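Local coordinates for 2-methyl-aconitate isomerase (Shewanella oneidensis, PDB 5K87), which catalyses the cis-trans isomerization of 2-methyl-aconitate by base-catalysed proton abstraction, in the 2-methylcitrate route of propionate degradation, at residues A352-H357 with T361-A366; V328-A333 with T339-A344; G165-D170 with A176-I181; C196-G201 with A334-T339. The protein carries 1 engineered substitution. One frame throughout, in Å; residues are numbered along the deposited sequence. Where two conformers were deposited one is given.

Contact 1: A352-H357 with T361-A366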
loop_
_atom_site.group_PDB
_atom_site.type_symbol
_atom_site.label_atom_id
_atom_site.label_comp_id
_atom_site.label_asym_id
_atom_site.label_seq_id
_atom_site.Cartn_x
_atom_site.Cartn_y
_atom_site.Cartn_z
ATOM N N ALA A 352 -0.839 24.634 -23.822
ATOM C CA ALA A 352 -0.665 23.361 -23.135
ATOM C C ALA A 352 0.803 23.154 -22.857
ATOM O O ALA A 352 1.658 23.764 -23.513
ATOM C CB ALA A 352 -1.192 22.210 -23.982
ATOM N N VAL A 353 1.100 22.303 -21.882
ATOM C CA VAL A 353 2.452 21.813 -21.667
ATOM C C VAL A 353 2.415 20.339 -21.340
ATOM O O VAL A 353 1.458 19.841 -20.726
ATOM C CB VAL A 353 3.202 22.543 -20.517
ATOM C CG1 VAL A 353 3.626 23.949 -20.942
ATOM C CG2 VAL A 353 2.378 22.550 -19.221
ATOM N N ARG A 354 3.459 19.639 -21.754
ATOM C CA ARG A 354 3.712 18.295 -21.278
ATOM C C ARG A 354 4.876 18.405 -20.323
ATOM O O ARG A 354 5.952 18.883 -20.696
ATOM C CB ARG A 354 4.066 17.354 -22.432
ATOM C CG ARG A 354 4.223 15.908 -21.993
ATOM C CD ARG A 354 4.447 14.966 -23.171
ATOM N NE ARG A 354 3.228 14.747 -23.941
ATOM C CZ ARG A 354 2.267 13.900 -23.587
ATOM N NH1 ARG A 354 2.381 13.191 -22.469
ATOM N NH2 ARG A 354 1.188 13.763 -24.349
ATOM N N PHE A 355 4.673 17.982 -19.083
ATOM C CA PHE A 355 5.750 18.054 -18.115
ATOM C C PHE A 355 6.212 16.662 -17.703
ATOM O O PHE A 355 5.445 15.689 -17.749
ATOM C CB PHE A 355 5.366 18.913 -16.901
ATOM C CG PHE A 355 4.198 18.379 -16.111
ATOM C CD1 PHE A 355 4.393 17.467 -15.078
ATOM C CD2 PHE A 355 2.906 18.789 -16.392
ATOM C CE1 PHE A 355 3.314 16.977 -14.344
ATOM C CE2 PHE A 355 1.826 18.302 -15.663
ATOM C CZ PHE A 355 2.029 17.391 -14.637
ATOM N N GLY A 356 7.474 16.576 -17.308
ATOM C CA GLY A 356 8.032 15.340 -16.813
ATOM C C GLY A 356 8.012 15.286 -15.299
ATOM O O GLY A 356 8.546 16.167 -14.626
ATOM N N HIS A 357 7.398 14.227 -14.780
ATOM C CA HIS A 357 7.333 13.942 -13.352
ATOM C C HIS A 357 8.066 12.608 -13.094
ATOM O O HIS A 357 8.592 12.004 -14.028
ATOM C CB HIS A 357 5.867 13.931 -12.885
ATOM C CG HIS A 357 4.990 12.972 -13.621
ATOM N ND1 HIS A 357 5.040 11.604 -13.431
ATOM C CD2 HIS A 357 4.009 13.193 -14.530
ATOM C CE1 HIS A 357 4.132 11.029 -14.199
ATOM N NE2 HIS A 357 3.492 11.967 -14.875
ATOM N N THR A 361 5.441 11.330 -18.109
ATOM C CA THR A 361 4.983 12.647 -18.536
ATOM C C THR A 361 3.474 12.799 -18.397
ATOM O O THR A 361 2.749 11.812 -18.285
ATOM C CB THR A 361 5.401 12.967 -19.986
ATOM O OG1 THR A 361 4.590 12.217 -20.893
ATOM C CG2 THR A 361 6.862 12.624 -20.217
ATOM N N LEU A 362 3.016 14.046 -18.394
ATOM C CA LEU A 362 1.595 14.358 -18.312
ATOM C C LEU A 362 1.365 15.638 -19.098
ATOM O O LEU A 362 2.057 16.636 -18.882
ATOM C CB LEU A 362 1.179 14.539 -16.843
ATOM C CG LEU A 362 -0.301 14.559 -16.448
ATOM C CD1 LEU A 362 -0.420 14.277 -14.953
ATOM C CD2 LEU A 362 -0.993 15.867 -16.791
ATOM N N ARG A 363 0.410 15.606 -20.020
ATOM C CA ARG A 363 0.038 16.784 -20.801
ATOM C C ARG A 363 -1.204 17.434 -20.204
ATOM O O ARG A 363 -2.228 16.773 -19.976
ATOM C CB ARG A 363 -0.248 16.401 -22.254
ATOM C CG ARG A 363 -0.562 17.592 -23.139
ATOM C CD ARG A 363 -0.963 17.152 -24.539
ATOM N NE ARG A 363 -1.063 18.277 -25.467
ATOM C CZ ARG A 363 -2.153 19.023 -25.626
ATOM N NH1 ARG A 363 -2.152 20.025 -26.497
ATOM N NH2 ARG A 363 -3.243 18.772 -24.913
ATOM N N VAL A 364 -1.119 18.732 -19.958
ATOM C CA VAL A 364 -2.238 19.500 -19.443
ATOM C C VAL A 364 -2.389 20.750 -20.299
ATOM O O VAL A 364 -1.398 21.404 -20.641
ATOM C CB VAL A 364 -2.044 19.857 -17.942
ATOM C CG1 VAL A 364 -0.684 20.532 -17.695
ATOM C CG2 VAL A 364 -3.187 20.717 -17.446
ATOM N N GLY A 365 -3.618 21.058 -20.681
ATOM C CA GLY A 365 -3.883 22.265 -21.446
ATOM C C GLY A 365 -4.633 23.259 -20.592
ATOM O O GLY A 365 -5.522 22.876 -19.844
ATOM N N ALA A 366 -4.275 24.535 -20.679
ATOM C CA ALA A 366 -5.009 25.574 -19.964
ATOM C C ALA A 366 -5.237 26.753 -20.885
ATOM O O ALA A 366 -4.298 27.268 -21.502
ATOM C CB ALA A 366 -4.270 26.012 -18.721
#

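Contact 2: V328-A333 with T339-A344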
loop_
_atom_site.group_PDB
_atom_site.type_symbol
_atom_site.label_atom_id
_atom_site.label_comp_id
_atom_site.label_asym_id
_atom_site.label_seq_id
_atom_site.Cartn_x
_atom_site.Cartn_y
_atom_site.Cartn_z
ATOM N N VAL A 328 -3.196 20.780 -12.744
ATOM C CA VAL A 328 -3.967 21.962 -13.100
ATOM C C VAL A 328 -3.186 23.242 -12.783
ATOM O O VAL A 328 -3.152 24.170 -13.600
ATOM C CB VAL A 328 -5.327 21.983 -12.395
ATOM C CG1 VAL A 328 -6.012 23.333 -12.577
ATOM C CG2 VAL A 328 -6.197 20.835 -12.912
ATOM N N ALA A 329 -2.549 23.299 -11.618
ATOM C CA ALA A 329 -1.751 24.464 -11.258
ATOM C C ALA A 329 -0.588 24.658 -12.234
ATOM O O ALA A 329 -0.258 25.795 -12.597
ATOM C CB ALA A 329 -1.240 24.337 -9.822
ATOM N N ILE A 330 0.043 23.563 -12.655
ATOM C CA ILE A 330 1.142 23.609 -13.615
ATOM C C ILE A 330 0.661 24.152 -14.955
ATOM O O ILE A 330 1.268 25.067 -15.518
ATOM C CB ILE A 330 1.782 22.220 -13.817
ATOM C CG1 ILE A 330 2.494 21.775 -12.545
ATOM C CG2 ILE A 330 2.775 22.238 -14.992
ATOM C CD1 ILE A 330 2.772 20.281 -12.493
ATOM N N GLY A 331 -0.416 23.580 -15.479
ATOM C CA GLY A 331 -0.925 24.004 -16.775
ATOM C C GLY A 331 -1.370 25.456 -16.756
ATOM O O GLY A 331 -1.121 26.213 -17.709
ATOM N N THR A 332 -2.043 25.854 -15.681
ATOM C CA THR A 332 -2.496 27.230 -15.523
ATOM C C THR A 332 -1.314 28.191 -15.418
ATOM O O THR A 332 -1.269 29.215 -16.120
ATOM C CB THR A 332 -3.421 27.371 -14.293
ATOM O OG1 THR A 332 -4.545 26.492 -14.442
ATOM C CG2 THR A 332 -3.912 28.803 -14.138
ATOM N N ALA A 333 -0.347 27.880 -14.564
ATOM C CA ALA A 333 0.805 28.763 -14.428
ATOM C C ALA A 333 1.588 28.835 -15.731
ATOM O O ALA A 333 2.114 29.900 -16.100
ATOM C CB ALA A 333 1.714 28.303 -13.291
ATOM N N THR A 339 5.399 33.491 -15.134
ATOM C CA THR A 339 5.491 32.652 -13.931
ATOM C C THR A 339 6.731 31.779 -14.034
ATOM O O THR A 339 7.269 31.579 -15.121
ATOM C CB THR A 339 4.269 31.731 -13.738
ATOM O OG1 THR A 339 4.257 30.734 -14.761
ATOM C CG2 THR A 339 2.966 32.517 -13.739
ATOM N N LEU A 340 7.195 31.247 -12.906
ATOM C CA LEU A 340 8.353 30.365 -12.934
ATOM C C LEU A 340 8.092 29.118 -13.774
ATOM O O LEU A 340 9.000 28.579 -14.395
ATOM C CB LEU A 340 8.768 29.959 -11.520
ATOM C CG LEU A 340 9.356 31.054 -10.636
ATOM C CD1 LEU A 340 10.029 30.426 -9.426
ATOM C CD2 LEU A 340 10.338 31.923 -11.408
ATOM N N VAL A 341 6.846 28.651 -13.772
ATOM C CA VAL A 341 6.475 27.484 -14.555
ATOM C C VAL A 341 6.557 27.821 -16.046
ATOM O O VAL A 341 7.138 27.090 -16.839
ATOM C CB VAL A 341 5.052 27.018 -14.192
ATOM C CG1 VAL A 341 4.636 25.838 -15.048
ATOM C CG2 VAL A 341 4.958 26.669 -12.696
ATOM N N ASN A 342 5.973 28.956 -16.407
ATOM C CA ASN A 342 6.033 29.454 -17.773
ATOM C C ASN A 342 7.477 29.615 -18.249
ATOM O O ASN A 342 7.823 29.216 -19.359
ATOM C CB ASN A 342 5.288 30.773 -17.864
ATOM C CG ASN A 342 5.426 31.418 -19.219
ATOM O OD1 ASN A 342 6.249 32.317 -19.401
ATOM N ND2 ASN A 342 4.636 30.961 -20.181
ATOM N N LEU A 343 8.325 30.161 -17.390
ATOM C CA LEU A 343 9.709 30.413 -17.769
ATOM C C LEU A 343 10.496 29.116 -17.935
ATOM O O LEU A 343 11.322 28.998 -18.837
ATOM C CB LEU A 343 10.382 31.340 -16.759
ATOM C CG LEU A 343 9.839 32.772 -16.737
ATOM C CD1 LEU A 343 10.529 33.575 -15.651
ATOM C CD2 LEU A 343 10.005 33.452 -18.090
ATOM N N ALA A 344 10.231 28.131 -17.075
ATOM C CA ALA A 344 10.872 26.830 -17.207
ATOM C C ALA A 344 10.499 26.200 -18.543
ATOM O O ALA A 344 11.274 25.433 -19.117
ATOM C CB ALA A 344 10.481 25.912 -16.046
#

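Contact 3: G165-D170 with A176-I181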
loop_
_atom_site.group_PDB
_atom_site.type_symbol
_atom_site.label_atom_id
_atom_site.label_comp_id
_atom_site.label_asym_id
_atom_site.label_seq_id
_atom_site.Cartn_x
_atom_site.Cartn_y
_atom_site.Cartn_z
ATOM N N GLY A 165 -9.852 -0.411 -22.022
ATOM C CA GLY A 165 -9.457 0.302 -23.223
ATOM C C GLY A 165 -7.957 0.256 -23.421
ATOM O O GLY A 165 -7.259 -0.483 -22.732
ATOM N N ASP A 166 -7.455 1.055 -24.357
ATOM C CA ASP A 166 -6.041 1.011 -24.701
ATOM C C ASP A 166 -5.288 2.298 -24.377
ATOM O O ASP A 166 -4.160 2.492 -24.837
ATOM C CB ASP A 166 -5.840 0.624 -26.177
ATOM C CG ASP A 166 -6.511 1.585 -27.144
ATOM O OD1 ASP A 166 -6.966 2.672 -26.738
ATOM O OD2 ASP A 166 -6.569 1.249 -28.350
ATOM N N PHE A 167 -5.899 3.167 -23.575
ATOM C CA PHE A 167 -5.275 4.435 -23.222
ATOM C C PHE A 167 -4.305 4.267 -22.061
ATOM O O PHE A 167 -4.662 3.720 -21.018
ATOM C CB PHE A 167 -6.324 5.484 -22.867
ATOM C CG PHE A 167 -5.761 6.858 -22.711
ATOM C CD1 PHE A 167 -5.344 7.572 -23.824
ATOM C CD2 PHE A 167 -5.640 7.443 -21.464
ATOM C CE1 PHE A 167 -4.819 8.846 -23.695
ATOM C CE2 PHE A 167 -5.123 8.725 -21.339
ATOM C CZ PHE A 167 -4.707 9.417 -22.451
ATOM N N GLU A 168 -3.082 4.746 -22.250
ATOM C CA GLU A 168 -2.049 4.594 -21.234
ATOM C C GLU A 168 -1.717 5.932 -20.574
ATOM O O GLU A 168 -1.684 6.974 -21.236
ATOM C CB GLU A 168 -0.790 3.956 -21.832
ATOM C CG GLU A 168 -1.075 2.694 -22.636
ATOM C CD GLU A 168 -0.013 1.625 -22.466
ATOM O OE1 GLU A 168 -0.182 0.530 -23.046
ATOM O OE2 GLU A 168 0.982 1.871 -21.754
ATOM N N LEU A 169 -1.498 5.889 -19.261
ATOM C CA LEU A 169 -1.049 7.040 -18.484
ATOM C C LEU A 169 0.263 6.637 -17.845
ATOM O O LEU A 169 0.353 5.536 -17.299
ATOM C CB LEU A 169 -2.007 7.345 -17.320
ATOM C CG LEU A 169 -3.533 7.341 -17.318
ATOM C CD1 LEU A 169 -4.051 7.768 -15.953
ATOM C CD2 LEU A 169 -4.052 8.274 -18.345
ATOM N N ASP A 170 1.259 7.521 -17.867
ATOM C CA ASP A 170 2.492 7.261 -17.145
ATOM C C ASP A 170 2.205 7.267 -15.650
ATOM O O ASP A 170 1.625 8.212 -15.108
ATOM C CB ASP A 170 3.576 8.280 -17.509
ATOM C CG ASP A 170 4.164 8.046 -18.893
ATOM O OD1 ASP A 170 3.894 6.984 -19.494
ATOM O OD2 ASP A 170 4.908 8.922 -19.381
ATOM N N ALA A 176 -6.407 1.475 -19.985
ATOM C CA ALA A 176 -7.838 1.482 -19.700
ATOM C C ALA A 176 -8.502 2.492 -20.636
ATOM O O ALA A 176 -7.831 3.079 -21.484
ATOM C CB ALA A 176 -8.093 1.839 -18.239
ATOM N N ALA A 177 -9.805 2.701 -20.500
ATOM C CA ALA A 177 -10.483 3.682 -21.342
ATOM C C ALA A 177 -10.062 5.102 -20.975
ATOM O O ALA A 177 -9.966 5.452 -19.796
ATOM C CB ALA A 177 -11.983 3.540 -21.227
ATOM N N GLU A 178 -9.827 5.934 -21.981
ATOM C CA GLU A 178 -9.522 7.343 -21.744
ATOM C C GLU A 178 -10.728 8.089 -21.189
ATOM O O GLU A 178 -11.829 8.007 -21.741
ATOM C CB GLU A 178 -9.089 8.009 -23.048
ATOM C CG GLU A 178 -8.651 9.457 -22.876
ATOM C CD GLU A 178 -8.220 10.124 -24.175
ATOM O OE1 GLU A 178 -8.288 9.477 -25.248
ATOM O OE2 GLU A 178 -7.814 11.305 -24.122
ATOM N N VAL A 179 -10.511 8.849 -20.115
ATOM C CA VAL A 179 -11.531 9.726 -19.572
ATOM C C VAL A 179 -10.982 11.144 -19.561
ATOM O O VAL A 179 -10.084 11.477 -18.776
ATOM C CB VAL A 179 -11.931 9.311 -18.144
ATOM C CG1 VAL A 179 -12.987 10.263 -17.604
ATOM C CG2 VAL A 179 -12.438 7.876 -18.144
ATOM N N GLN A 180 -11.501 11.982 -20.451
ATOM C CA GLN A 180 -11.080 13.370 -20.502
ATOM C C GLN A 180 -11.760 14.172 -19.397
ATOM O O GLN A 180 -12.975 14.065 -19.181
ATOM C CB GLN A 180 -11.361 13.936 -21.896
ATOM C CG GLN A 180 -10.635 13.141 -22.977
ATOM C CD GLN A 180 -10.894 13.637 -24.379
ATOM O OE1 GLN A 180 -11.836 14.389 -24.621
ATOM N NE2 GLN A 180 -10.053 13.209 -25.318
ATOM N N ILE A 181 -10.953 14.969 -18.698
ATOM C CA ILE A 181 -11.417 15.781 -17.579
ATOM C C ILE A 181 -11.224 17.260 -17.881
ATOM O O ILE A 181 -10.253 17.631 -18.536
ATOM C CB ILE A 181 -10.622 15.453 -16.301
ATOM C CG1 ILE A 181 -10.613 13.949 -16.052
ATOM C CG2 ILE A 181 -11.198 16.194 -15.102
ATOM C CD1 ILE A 181 -11.976 13.378 -15.830
#

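Contact 4: C196-G201 with A334-T339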
loop_
_atom_site.group_PDB
_atom_site.type_symbol
_atom_site.label_atom_id
_atom_site.label_comp_id
_atom_site.label_asym_id
_atom_site.label_seq_id
_atom_site.Cartn_x
_atom_site.Cartn_y
_atom_site.Cartn_z
ATOM N N CYS A 196 -7.803 34.407 -5.177
ATOM C CA CYS A 196 -7.280 34.940 -6.443
ATOM C C CYS A 196 -6.296 33.969 -7.079
ATOM O O CYS A 196 -5.771 33.073 -6.416
ATOM C CB CYS A 196 -6.620 36.313 -6.274
ATOM S SG CYS A 196 -7.657 37.562 -5.505
ATOM N N MET A 197 -6.041 34.147 -8.370
ATOM C CA MET A 197 -5.092 33.283 -9.043
ATOM C C MET A 197 -3.711 33.464 -8.428
ATOM O O MET A 197 -3.039 32.490 -8.108
ATOM C CB MET A 197 -5.061 33.546 -10.548
ATOM C CG MET A 197 -4.043 32.689 -11.269
ATOM S SD MET A 197 -4.343 32.568 -13.042
ATOM C CE MET A 197 -4.639 34.285 -13.458
ATOM N N PHE A 198 -3.302 34.718 -8.241
ATOM C CA PHE A 198 -2.023 35.026 -7.614
ATOM C C PHE A 198 -2.259 35.817 -6.335
ATOM O O PHE A 198 -2.359 37.042 -6.373
ATOM C CB PHE A 198 -1.140 35.816 -8.583
ATOM C CG PHE A 198 -0.795 35.056 -9.829
ATOM C CD1 PHE A 198 0.107 34.006 -9.779
ATOM C CD2 PHE A 198 -1.387 35.367 -11.046
ATOM C CE1 PHE A 198 0.426 33.289 -10.915
ATOM C CE2 PHE A 198 -1.074 34.650 -12.191
ATOM C CZ PHE A 198 -0.168 33.604 -12.122
ATOM N N PRO A 199 -2.359 35.120 -5.191
ATOM C CA PRO A 199 -2.718 35.789 -3.932
ATOM C C PRO A 199 -1.787 36.935 -3.532
ATOM O O PRO A 199 -2.250 37.873 -2.883
ATOM C CB PRO A 199 -2.676 34.657 -2.895
ATOM C CG PRO A 199 -1.947 33.538 -3.551
ATOM C CD PRO A 199 -2.202 33.665 -5.019
ATOM N N THR A 200 -0.517 36.880 -3.921
ATOM C CA THR A 200 0.401 37.983 -3.626
ATOM C C THR A 200 0.265 39.132 -4.626
ATOM O O THR A 200 0.822 40.213 -4.423
ATOM C CB THR A 200 1.864 37.529 -3.654
ATOM O OG1 THR A 200 2.234 37.226 -5.004
ATOM C CG2 THR A 200 2.069 36.306 -2.778
ATOM N N GLY A 201 -0.451 38.890 -5.718
ATOM C CA GLY A 201 -0.592 39.876 -6.773
ATOM C C GLY A 201 0.573 39.890 -7.746
ATOM O O GLY A 201 0.581 40.675 -8.699
ATOM N N ALA A 334 1.698 27.708 -16.423
ATOM C CA ALA A 334 2.446 27.675 -17.673
ATOM C C ALA A 334 1.815 28.579 -18.726
ATOM O O ALA A 334 2.518 29.087 -19.609
ATOM C CB ALA A 334 2.559 26.265 -18.199
ATOM N N ALA A 335 0.504 28.782 -18.632
ATOM C CA ALA A 335 -0.230 29.597 -19.601
ATOM C C ALA A 335 -0.135 31.097 -19.319
ATOM O O ALA A 335 -0.582 31.922 -20.128
ATOM C CB ALA A 335 -1.691 29.170 -19.635
ATOM N N ILE A 336 0.418 31.455 -18.170
ATOM C CA ILE A 336 0.575 32.860 -17.812
ATOM C C ILE A 336 2.034 33.282 -17.984
ATOM O O ILE A 336 2.899 32.883 -17.201
ATOM C CB ILE A 336 0.159 33.108 -16.361
ATOM C CG1 ILE A 336 -1.242 32.553 -16.096
ATOM C CG2 ILE A 336 0.221 34.593 -16.046
ATOM C CD1 ILE A 336 -2.321 33.200 -16.924
ATOM N N PRO A 337 2.315 34.095 -19.017
ATOM C CA PRO A 337 3.703 34.469 -19.301
ATOM C C PRO A 337 4.371 35.131 -18.102
ATOM O O PRO A 337 3.806 36.048 -17.511
ATOM C CB PRO A 337 3.564 35.456 -20.461
ATOM C CG PRO A 337 2.305 35.023 -21.146
ATOM C CD PRO A 337 1.383 34.600 -20.042
ATOM N N GLY A 338 5.542 34.633 -17.727
ATOM C CA GLY A 338 6.293 35.222 -16.635
ATOM C C GLY A 338 6.304 34.451 -15.324
ATOM O O GLY A 338 7.122 34.742 -14.461
ATOM N N THR A 339 5.399 33.491 -15.134
ATOM C CA THR A 339 5.491 32.652 -13.931
ATOM C C THR A 339 6.731 31.779 -14.034
ATOM O O THR A 339 7.269 31.579 -15.121
ATOM C CB THR A 339 4.269 31.731 -13.738
ATOM O OG1 THR A 339 4.257 30.734 -14.761
ATOM C CG2 THR A 339 2.966 32.517 -13.739
#

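Contact 1: A352-H357 with T361-A366
The ring of F355 lies over the side chain of L362. L362 CB is 4.1 Å from the F355 ring centroid and 27° off its normal, a CH-pi contact, while V364 CG1 meets the ring edge, 3.9 Å from F355 CE2. F355 chi1 is 62°, setting CG between the backbone N and the carbonyl carbon and bringing the ring back across the second strand. Next to it V353 and V364 lie side by side. A327 and I330 of helix 324-334 cover this face. Backbone pairing of V353 with V364 and of F355 with L362, two hydrogen bonds each, defines an antiparallel beta hairpin with strand directions 156° apart. On the other face R354 bends at chi3, and its NH1 donates to T361 OG1 at 2.9 Å. R363 CB lies 3.6 Å above the R354 guanidinium plane, and A352 CB 3.5 Å above that of R363. A leucine in place of R354 would probably leave T361 OG1 without this donor and R363 CB without its flat cover. R354 NH2 is 5.2 Å from R363 NE, like charges near but not in contact; this face is polar and the more exposed, that of V353, F355, L362 and V364 apolar and buried.

Contact 2: V328-A333 with T339-A344
A333 and V341 meet at the tight end of this contact, where A333 CB is 3.7 Å from V341 CG2. The other branch of V341 reaches the preceding turn of the first helix: with chi1 at 178°, CG1 is anti to the backbone N and comes within 3.5 Å of I330 O. I330 CG2 is a slacker neighbour, 4.1 Å from V341 CG1. A polar grip adds to it. T339 OG1 donates to A333 O at 2.7 Å, approaching from above the carbonyl plane, 58° out of it, and accepts a nearly straight bond from N342 N at 3.0 Å. T339 is therefore the N-cap of helix 340-344 while also tying it to the last turn of helix 324-334. I330 touches V310, and V328 touches A380 and M382; strands on several sides of this helix are consistent with the central helix wrapped by sheet in the diaminopimelate epimerase-like fold. A valine in place of T339 would probably leave N342 N uncapped and A333 O without its hydroxyl donor. Beyond the cap the helices diverge, their axes 73° apart and no nearer than 8.7 Å. At this loose side, turned from the first helix segment, L343 is exposed and A344 partly so.

Contact 3: G165-D170 with A176-I181
F167 and A176 are joined by two backbone hydrogen bonds. F167 N reaches A176 O at 2.8 Å by a bent bond, whereas A176 N reaches F167 O at 3.0 Å and 164°. Together they make one isolated antiparallel bridge of the hydrogen-bonded type. The stacking contact is between F167 and E178. F167 CG is anti to the backbone N (chi1 -171°), as is E178 CG, which brings ring and chain together. E178 CG stands 3.7 Å from the F167 ring centroid, almost on the ring normal, a CH-pi contact, and the carboxylate lies flat against the same ring, the two planes 4° apart. The bridge closes a loop just ahead of strand 179-184, which is paired with strands 148-157 and 374-391. From the latter, S383 OG hydrogen-bonds E178 OE2, which limits how the carboxylate can turn against the ring; in the conformer given, Q180 NE2 also donates to OE2, from above the carboxylate plane. Close backbone packing is the third element: G165 CA is 4.0 Å from A177 CA, leaving no room for a side chain on G165, where a CB would run into A176 and A177. On the outer side, D166 packs on F8 and D170 on Y59, both of the second subunit.

Contact 4: C196-G201 with A334-T339
The far end of the F198 ring reaches toward two methyl groups of the facing turn. F198 CZ is 3.7 Å from T339 CG2 and 4.1 Å from I336 CG2; both methyls approach the ring obliquely, neither squarely over a face nor at an edge. The directions differ: the F198 and T339 side chains cross at about a right angle, while F198 and I336 run past each other in opposite directions. T339 turns its methyl to the ring because CG2 is anti to the carbonyl carbon. M197 CG lies over one face of the F198 ring, 3.6 Å above its plane and offset toward the rim. Its chain then bends at chi3, 47°, bringing M197 CE to 4.3 Å from I336 CD1, a light apolar touch. The backbones stay well apart, the nearest CA atoms, those of F198 and T339, being 10.1 Å from each other, so side chains alone span the gap. L203 lies against both F198 and I336, and W375 against both M197 and I336, which widens the apolar cluster. Each segment contains a beta turn: type I from F198 to G201, closed by a 2.7 Å bond from G201 N to F198 O, and type II from I336 to T339, with G338 at positive phi, closed by a weak bond from T339 N to I336 O. The arrangement is apolar side-chain contact between two turn-bearing loops, the one before strand 205-209 and the linker between helices 324-334 and 340-344.

Contact 1 lies nearest the substrate site: the side chain of L362 is about 6 Å from those of substrate-binding N111 and G324, and about 8 Å from the bound malonate. Contact 2 lies against its buried face, with F355 CZ 3.7 Å from I330 CD1; the I330 side chain is about 8 Å from that of M323, a probable proton donor/acceptor. Contact 4, away from the annotated sites, shares T339 with contact 2, and N342 ND2 is 2.9 Å from A334 O in a probable hydrogen bond; it also touches contact 1, V353 CG1 lying 3.7 Å from A334 CB. Contact 3 reaches contact 1 in a probable hydrogen bond of 2.8 Å between T361 N and D170 OD2.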